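Side-chain contacts in uncharacterized ParM protein (Staphylococcus aureus, PDB 3JS6), which probably forms actin-like filaments that drive the segregation of plasmid DNA, and is here in the apo state: residues L49-F54 and D71-T76; S187-G192 and E275-N280. One frame throughout, in Å; residues are numbered along the deposited sequence.

Contact 1: L49-F54 and D71-T76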
ATOM      1  N   LEU A  49     -21.640  10.611  -3.867  1.00 24.86           N
ATOM      2  CA  LEU A  49     -20.448  10.381  -3.061  1.00 20.85           C
ATOM      3  C   LEU A  49     -19.522   9.309  -3.616  1.00 29.59           C
ATOM      4  O   LEU A  49     -19.952   8.403  -4.344  1.00 30.85           O
ATOM      5  CB  LEU A  49     -20.869  10.004  -1.638  1.00 27.39           C
ATOM      6  CG  LEU A  49     -21.751  11.056  -0.950  1.00 33.01           C
ATOM      7  CD1 LEU A  49     -22.094  10.603   0.451  1.00 34.60           C
ATOM      8  CD2 LEU A  49     -21.038  12.376  -0.911  1.00 29.33           C
ATOM      9  N   ASP A  50     -18.249   9.415  -3.256  1.00 25.11           N
ATOM     10  CA  ASP A  50     -17.250   8.452  -3.706  1.00 30.66           C
ATOM     11  C   ASP A  50     -17.259   7.266  -2.750  1.00 21.49           C
ATOM     12  O   ASP A  50     -16.364   7.108  -1.900  1.00 24.47           O
ATOM     13  CB  ASP A  50     -15.865   9.104  -3.743  1.00 35.19           C
ATOM     14  CG  ASP A  50     -14.817   8.196  -4.375  1.00 45.08           C
ATOM     15  OD1 ASP A  50     -15.221   7.160  -4.957  1.00 44.05           O
ATOM     16  OD2 ASP A  50     -13.605   8.517  -4.298  1.00 43.60           O
ATOM     17  N   VAL A  51     -18.316   6.468  -2.854  1.00 22.24           N
ATOM     18  CA  VAL A  51     -18.475   5.289  -2.011  1.00 22.31           C
ATOM     19  C   VAL A  51     -19.398   4.328  -2.760  1.00 25.48           C
ATOM     20  O   VAL A  51     -20.304   4.763  -3.469  1.00 24.39           O
ATOM     21  CB  VAL A  51     -19.074   5.677  -0.621  1.00 27.81           C
ATOM     22  CG1 VAL A  51     -20.468   6.258  -0.788  1.00 21.66           C
ATOM     23  CG2 VAL A  51     -19.126   4.450   0.299  1.00 30.13           C
ATOM     24  N   SER A  52     -19.160   3.029  -2.620  1.00 21.14           N
ATOM     25  CA  SER A  52     -19.976   2.030  -3.302  1.00 24.28           C
ATOM     26  C   SER A  52     -20.591   0.999  -2.364  1.00 21.80           C
ATOM     27  O   SER A  52     -20.181   0.857  -1.215  1.00 24.05           O
ATOM     28  CB  SER A  52     -19.138   1.301  -4.361  1.00 22.21           C
ATOM     29  OG  SER A  52     -18.721   2.187  -5.375  1.00 26.75           O
ATOM     30  N   GLU A  53     -21.589   0.293  -2.875  1.00 25.04           N
ATOM     31  CA  GLU A  53     -22.282  -0.744  -2.121  1.00 25.84           C
ATOM     32  C   GLU A  53     -21.867  -2.075  -2.683  1.00 23.53           C
ATOM     33  O   GLU A  53     -21.838  -2.243  -3.910  1.00 19.96           O
ATOM     34  CB  GLU A  53     -23.797  -0.591  -2.249  1.00 26.71           C
ATOM     35  CG  GLU A  53     -24.315   0.740  -1.763  1.00 32.85           C
ATOM     36  CD  GLU A  53     -25.830   0.831  -1.843  1.00 48.22           C
ATOM     37  OE1 GLU A  53     -26.432   0.150  -2.710  1.00 43.56           O
ATOM     38  OE2 GLU A  53     -26.417   1.591  -1.046  1.00 47.84           O
ATOM     39  N   PHE A  54     -21.545  -3.013  -1.791  1.00 23.50           N
ATOM     40  CA  PHE A  54     -21.102  -4.344  -2.192  1.00 23.54           C
ATOM     41  C   PHE A  54     -21.942  -5.468  -1.588  1.00 23.30           C
ATOM     42  O   PHE A  54     -22.140  -5.520  -0.365  1.00 22.04           O
ATOM     43  CB  PHE A  54     -19.642  -4.572  -1.767  1.00 19.46           C
ATOM     44  CG  PHE A  54     -18.681  -3.572  -2.335  1.00 26.02           C
ATOM     45  CD1 PHE A  54     -18.601  -2.276  -1.824  1.00 19.77           C
ATOM     46  CD2 PHE A  54     -17.875  -3.916  -3.413  1.00 18.42           C
ATOM     47  CE1 PHE A  54     -17.727  -1.347  -2.394  1.00 15.05           C
ATOM     48  CE2 PHE A  54     -17.008  -2.989  -3.981  1.00 20.15           C
ATOM     49  CZ  PHE A  54     -16.935  -1.707  -3.468  1.00 20.70           C
ATOM     50  N   ASP A  71     -17.694   7.834   5.438  1.00 25.99           N
ATOM     51  CA  ASP A  71     -18.276   8.511   6.592  1.00 29.20           C
ATOM     52  C   ASP A  71     -19.288   9.601   6.258  1.00 31.39           C
ATOM     53  O   ASP A  71     -19.977  10.113   7.150  1.00 30.31           O
ATOM     54  CB  ASP A  71     -17.147   9.033   7.497  1.00 25.72           C
ATOM     55  CG  ASP A  71     -16.188   7.917   7.930  1.00 40.09           C
ATOM     56  OD1 ASP A  71     -16.636   6.760   8.154  1.00 32.05           O
ATOM     57  OD2 ASP A  71     -14.979   8.194   8.049  1.00 42.95           O
ATOM     58  N   LYS A  72     -19.381   9.948   4.975  1.00 27.12           N
ATOM     59  CA  LYS A  72     -20.363  10.936   4.525  1.00 30.09           C
ATOM     60  C   LYS A  72     -21.686  10.239   4.214  1.00 29.83           C
ATOM     61  O   LYS A  72     -22.732  10.891   4.038  1.00 27.89           O
ATOM     62  CB  LYS A  72     -19.859  11.676   3.278  1.00 27.53           C
ATOM     63  CG  LYS A  72     -18.685  12.595   3.582  1.00 31.44           C
ATOM     64  CD  LYS A  72     -18.236  13.442   2.398  1.00 33.10           C
ATOM     65  CE  LYS A  72     -16.987  14.229   2.793  1.00 35.49           C
ATOM     66  NZ  LYS A  72     -16.488  15.125   1.713  1.00 51.89           N
ATOM     67  N   THR A  73     -21.673   8.909   4.175  1.00 29.84           N
ATOM     68  CA  THR A  73     -22.915   8.206   3.867  1.00 26.92           C
ATOM     69  C   THR A  73     -23.422   7.299   4.974  1.00 24.95           C
ATOM     70  O   THR A  73     -24.562   6.824   4.933  1.00 30.97           O
ATOM     71  CB  THR A  73     -22.790   7.389   2.536  1.00 34.72           C
ATOM     72  OG1 THR A  73     -24.094   7.166   1.997  1.00 38.09           O
ATOM     73  CG2 THR A  73     -22.136   6.040   2.777  1.00 29.13           C
ATOM     74  N   THR A  74     -22.601   7.065   5.985  1.00 22.47           N
ATOM     75  CA  THR A  74     -23.019   6.186   7.053  1.00 29.25           C
ATOM     76  C   THR A  74     -22.286   6.532   8.336  1.00 28.00           C
ATOM     77  O   THR A  74     -21.305   7.278   8.330  1.00 28.83           O
ATOM     78  CB  THR A  74     -22.727   4.705   6.667  1.00 30.99           C
ATOM     79  OG1 THR A  74     -23.210   3.819   7.688  1.00 29.99           O
ATOM     80  CG2 THR A  74     -21.219   4.497   6.505  1.00 27.94           C
ATOM     81  N   ASN A  75     -22.747   5.958   9.421  1.00 29.52           N
ATOM     82  CA  ASN A  75     -22.131   6.194  10.671  1.00 27.76           C
ATOM     83  C   ASN A  75     -21.485   4.874  11.080  1.00 31.74           C
ATOM     84  O   ASN A  75     -20.770   4.798  12.068  1.00 32.45           O
ATOM     85  CB  ASN A  75     -23.160   6.688  11.705  1.00 33.70           C
ATOM     86  CG  ASN A  75     -23.544   8.127  11.450  1.00 28.67           C
ATOM     87  OD1 ASN A  75     -22.715   9.023  11.589  1.00 37.46           O
ATOM     88  ND2 ASN A  75     -24.801   8.342  11.070  1.00 41.43           N
ATOM     89  N   THR A  76     -21.731   3.780  10.243  1.00 28.57           N
ATOM     90  CA  THR A  76     -21.183   2.403  10.529  1.00 34.59           C
ATOM     91  C   THR A  76     -19.692   2.240  10.220  1.00 29.07           C
ATOM     92  O   THR A  76     -19.136   1.193  10.522  1.00 28.45           O
ATOM     93  CB  THR A  76     -21.969   1.306   9.754  1.00 40.40           C
ATOM     94  OG1 THR A  76     -21.841   1.544   8.340  1.00 28.67           O
ATOM     95  CG2 THR A  76     -23.430   1.321  10.147  1.00 30.20           C
TER
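Leu-49 and Lys-72 bring the two backbones closest, their CA atoms 7.6 Å apart, where the approach to strand 52-56 passes the short, weakly bonded helix about 71-73. Between Leu-49 and Val-51 the chain kinks in an inverse gamma turn centred on Asp-50, closed by a weak bond of 2.9 Å from Val-51 N to Leu-49 O. The turn leaves the side chains of Leu-49 and Val-51 both directed at 71-76. With CG of Leu-49 turned opposite its own carbonyl carbon (chi1 -58°), the CD1 methyl makes the close contacts: it lies 3.8 Å from CB of Lys-72 and 3.9 Å from CB of Thr-73. The same methyl comes within 3.7 Å of Lys-72 O, a van der Waals approach to the backbone. Lys-72 gives only the root of its side chain; beyond CG the extended chain carries the ammonium away, toward a long, weak ion pair with Asp-69. A second, slanting contact joins two methyls, Val-51 CG1 and Thr-73 CG2, at 3.9 Å. Each of these methyls sits between the N and carbonyl carbon of its own residue. No hydrogen bond spans the segments, and the patch is small and superficial, burying 164 Å². Polar ties lie beside it: Asp-50 N bonds Asp-69 OD2, and Ser-52 pairs through its backbone with Phe-66. In this corner of the N-terminal actin-like domain, the stretch leading into strand 52-56 and the one following its antiparallel partner 64-66 meet beside the open end of the pair.

Contact 2: S187-G192 and E275-N280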
ATOM      1  N   SER A 187      18.523  -0.443  -0.709  1.00 18.18           N
ATOM      2  CA  SER A 187      17.777  -0.303   0.517  1.00 20.46           C
ATOM      3  C   SER A 187      16.530   0.484   0.221  1.00 24.51           C
ATOM      4  O   SER A 187      16.504   1.347  -0.661  1.00 29.25           O
ATOM      5  CB  SER A 187      18.607   0.401   1.594  1.00 29.79           C
ATOM      6  OG  SER A 187      19.693  -0.412   2.014  1.00 23.80           O
ATOM      7  N   VAL A 188      15.477   0.130   0.922  1.00 18.63           N
ATOM      8  CA  VAL A 188      14.214   0.831   0.788  1.00 20.93           C
ATOM      9  C   VAL A 188      14.064   1.574   2.105  1.00 27.09           C
ATOM     10  O   VAL A 188      14.010   0.936   3.161  1.00 20.96           O
ATOM     11  CB  VAL A 188      13.032  -0.131   0.638  1.00 22.49           C
ATOM     12  CG1 VAL A 188      11.702   0.684   0.593  1.00 24.59           C
ATOM     13  CG2 VAL A 188      13.205  -0.964  -0.626  1.00 21.79           C
ATOM     14  N   LEU A 189      14.029   2.904   2.023  1.00 23.66           N
ATOM     15  CA  LEU A 189      13.899   3.804   3.171  1.00 22.98           C
ATOM     16  C   LEU A 189      12.464   4.343   3.160  1.00 25.02           C
ATOM     17  O   LEU A 189      12.125   5.262   2.405  1.00 22.31           O
ATOM     18  CB  LEU A 189      14.937   4.947   3.037  1.00 18.82           C
ATOM     19  CG  LEU A 189      14.780   6.154   3.974  1.00 20.71           C
ATOM     20  CD1 LEU A 189      14.821   5.678   5.418  1.00 29.06           C
ATOM     21  CD2 LEU A 189      15.884   7.187   3.711  1.00 19.84           C
ATOM     22  N   ASP A 190      11.619   3.762   4.010  1.00 17.55           N
ATOM     23  CA  ASP A 190      10.195   4.089   4.063  1.00 20.38           C
ATOM     24  C   ASP A 190       9.775   5.004   5.240  1.00 27.81           C
ATOM     25  O   ASP A 190       9.705   4.556   6.382  1.00 27.59           O
ATOM     26  CB  ASP A 190       9.447   2.741   4.115  1.00 17.91           C
ATOM     27  CG  ASP A 190       7.947   2.875   4.044  1.00 32.58           C
ATOM     28  OD1 ASP A 190       7.311   1.826   3.826  1.00 40.19           O
ATOM     29  OD2 ASP A 190       7.393   3.987   4.208  1.00 40.10           O
ATOM     30  N   PHE A 191       9.496   6.272   4.947  1.00 21.80           N
ATOM     31  CA  PHE A 191       9.063   7.237   5.965  1.00 27.97           C
ATOM     32  C   PHE A 191       7.558   7.103   6.172  1.00 25.82           C
ATOM     33  O   PHE A 191       6.766   7.682   5.430  1.00 30.09           O
ATOM     34  CB  PHE A 191       9.398   8.674   5.535  1.00 24.98           C
ATOM     35  CG  PHE A 191      10.863   8.980   5.544  1.00 28.21           C
ATOM     36  CD1 PHE A 191      11.597   8.973   4.359  1.00 26.54           C
ATOM     37  CD2 PHE A 191      11.517   9.261   6.741  1.00 27.04           C
ATOM     38  CE1 PHE A 191      12.950   9.240   4.361  1.00 29.03           C
ATOM     39  CE2 PHE A 191      12.890   9.533   6.765  1.00 24.57           C
ATOM     40  CZ  PHE A 191      13.609   9.524   5.578  1.00 35.45           C
ATOM     41  N   GLY A 192       7.168   6.311   7.166  1.00 23.90           N
ATOM     42  CA  GLY A 192       5.755   6.106   7.432  1.00 25.90           C
ATOM     43  C   GLY A 192       5.225   7.102   8.448  1.00 28.35           C
ATOM     44  O   GLY A 192       5.974   7.937   8.943  1.00 26.26           O
ATOM     45  N   GLU A 275      20.009  13.163  10.158  1.00 42.16           N
ATOM     46  CA  GLU A 275      21.296  12.770  10.716  1.00 39.97           C
ATOM     47  C   GLU A 275      21.129  11.431  11.427  1.00 27.72           C
ATOM     48  O   GLU A 275      21.985  10.566  11.364  1.00 34.11           O
ATOM     49  CB  GLU A 275      21.802  13.839  11.693  1.00 45.53           C
ATOM     50  CG  GLU A 275      22.933  13.375  12.604  1.00 56.85           C
ATOM     51  CD  GLU A 275      24.268  13.236  11.888  1.00 65.02           C
ATOM     52  OE1 GLU A 275      24.398  12.365  11.003  1.00 63.07           O
ATOM     53  OE2 GLU A 275      25.194  14.005  12.221  1.00 70.89           O
ATOM     54  N   GLU A 276      20.010  11.260  12.107  1.00 34.92           N
ATOM     55  CA  GLU A 276      19.786  10.012  12.807  1.00 40.49           C
ATOM     56  C   GLU A 276      19.658   8.846  11.829  1.00 38.42           C
ATOM     57  O   GLU A 276      20.259   7.787  12.023  1.00 35.57           O
ATOM     58  CB  GLU A 276      18.519  10.093  13.662  1.00 37.16           C
ATOM     59  CG  GLU A 276      18.230   8.793  14.388  1.00 52.80           C
ATOM     60  CD  GLU A 276      17.080   8.917  15.357  1.00 57.84           C
ATOM     61  OE1 GLU A 276      17.083   9.888  16.139  1.00 65.43           O
ATOM     62  OE2 GLU A 276      16.185   8.048  15.349  1.00 57.09           O
ATOM     63  N   VAL A 277      18.881   9.043  10.772  1.00 31.91           N
ATOM     64  CA  VAL A 277      18.669   7.964   9.812  1.00 36.90           C
ATOM     65  C   VAL A 277      19.952   7.539   9.118  1.00 29.07           C
ATOM     66  O   VAL A 277      20.273   6.358   9.062  1.00 36.20           O
ATOM     67  CB  VAL A 277      17.611   8.356   8.751  1.00 36.79           C
ATOM     68  CG1 VAL A 277      17.372   7.190   7.816  1.00 40.34           C
ATOM     69  CG2 VAL A 277      16.310   8.746   9.436  1.00 34.92           C
HETATM   70  N   MSE A 278      20.704   8.496   8.594  1.00 35.85           N
HETATM   71  CA  MSE A 278      21.938   8.136   7.911  1.00 32.32           C
HETATM   72  C   MSE A 278      22.990   7.591   8.863  1.00 33.72           C
HETATM   73  O   MSE A 278      23.799   6.751   8.475  1.00 25.56           O
HETATM   74  CB  MSE A 278      22.476   9.322   7.115  1.00 28.21           C
HETATM   75  CG  MSE A 278      21.696   9.577   5.806  1.00 46.66           C
HETATM   76 SE   MSE A 278      20.560   8.079   5.218  1.00 57.37          SE
HETATM   77  CE  MSE A 278      18.848   8.837   5.665  1.00 63.56           C
ATOM     78  N   SER A 279      22.987   8.058  10.112  1.00 34.26           N
ATOM     79  CA  SER A 279      23.952   7.537  11.074  1.00 35.73           C
ATOM     80  C   SER A 279      23.643   6.056  11.297  1.00 32.00           C
ATOM     81  O   SER A 279      24.544   5.224  11.345  1.00 31.46           O
ATOM     82  CB  SER A 279      23.864   8.284  12.407  1.00 41.68           C
ATOM     83  OG  SER A 279      24.211   9.645  12.234  1.00 59.96           O
ATOM     84  N   ASN A 280      22.364   5.721  11.430  1.00 30.78           N
ATOM     85  CA  ASN A 280      22.002   4.318  11.636  1.00 35.16           C
ATOM     86  C   ASN A 280      22.384   3.476  10.428  1.00 35.72           C
ATOM     87  O   ASN A 280      22.826   2.332  10.563  1.00 37.73           O
ATOM     88  CB  ASN A 280      20.511   4.187  11.927  1.00 32.29           C
ATOM     89  CG  ASN A 280      20.158   4.684  13.309  1.00 35.97           C
ATOM     90  OD1 ASN A 280      21.036   4.916  14.130  1.00 40.94           O
ATOM     91  ND2 ASN A 280      18.880   4.831  13.578  1.00 27.94           N
TER
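Leu-189 of strand 187-191 meets Val-277 and Met-278 of helix 275-280 with its two methyls, CD1 packing mainly on Val-277 and CD2 on Met-278. Its CB already points at the helix but is too far back to touch it. From there CG swings opposite the backbone N (chi1 168°) and serves as the fork: CD1 reaches CG1 of Val-277 at 3.8 Å, while CD2 meets CE of Met-278 at 3.9 Å. The valine is met obliquely, the Met-278 chain at about a right angle. Met-278 is present as selenomethionine, and its chain, bent at both chi2 and chi3, folds the terminal methyl back to the leucine, making CE rather than SE the touching atom. Leu-189 also touches Ile-294, Thr-196 and Ile-198 of the adjoining strands. Strand and helix run nearly antiparallel, at 154° with their axes 11.9 Å apart, which is helix-on-sheet packing in the second domain of the actin-like ATPase fold: helix 263-284 covers a five-stranded mixed sheet whose central strand is 185-191. Asp-190 to Gly-192 lie at the end of that strand where, as in relatives, the phosphate-2 loop probably begins. Further along, Phe-191 completes the apolar row more loosely, CE2 standing 4.4 Å from Val-277 CG2, which lies oblique to the ring; the same ring meets His-304 edge-to-face. On the helix, Glu-275 O takes two donors from opposite faces of its carbonyl plane, Ser-279 N at 3.0 Å and Ser-279 OG at 2.6 Å, the hydroxyl tilted 32° from that plane.

In the fold
Contacts 1 and 2 occupy opposite sides of the chain's centre, with their own centres 37 Å apart and their nearest atoms about 20 Å apart, so neither touches the other. They follow in series along the chain, contact 1 in the N-terminal actin-like region and contact 2 in the MreB-like C-terminal region. They differ in kind: 49-54 with 71-76 is a surface patch, whereas 187-192 with 275-280 is buried between sheet and helix. In relatives the nucleotide lies in the cleft between the two domains; this chain is apo, and of the two contacts the strand end at Gly-192 is the part probably directed to that cleft.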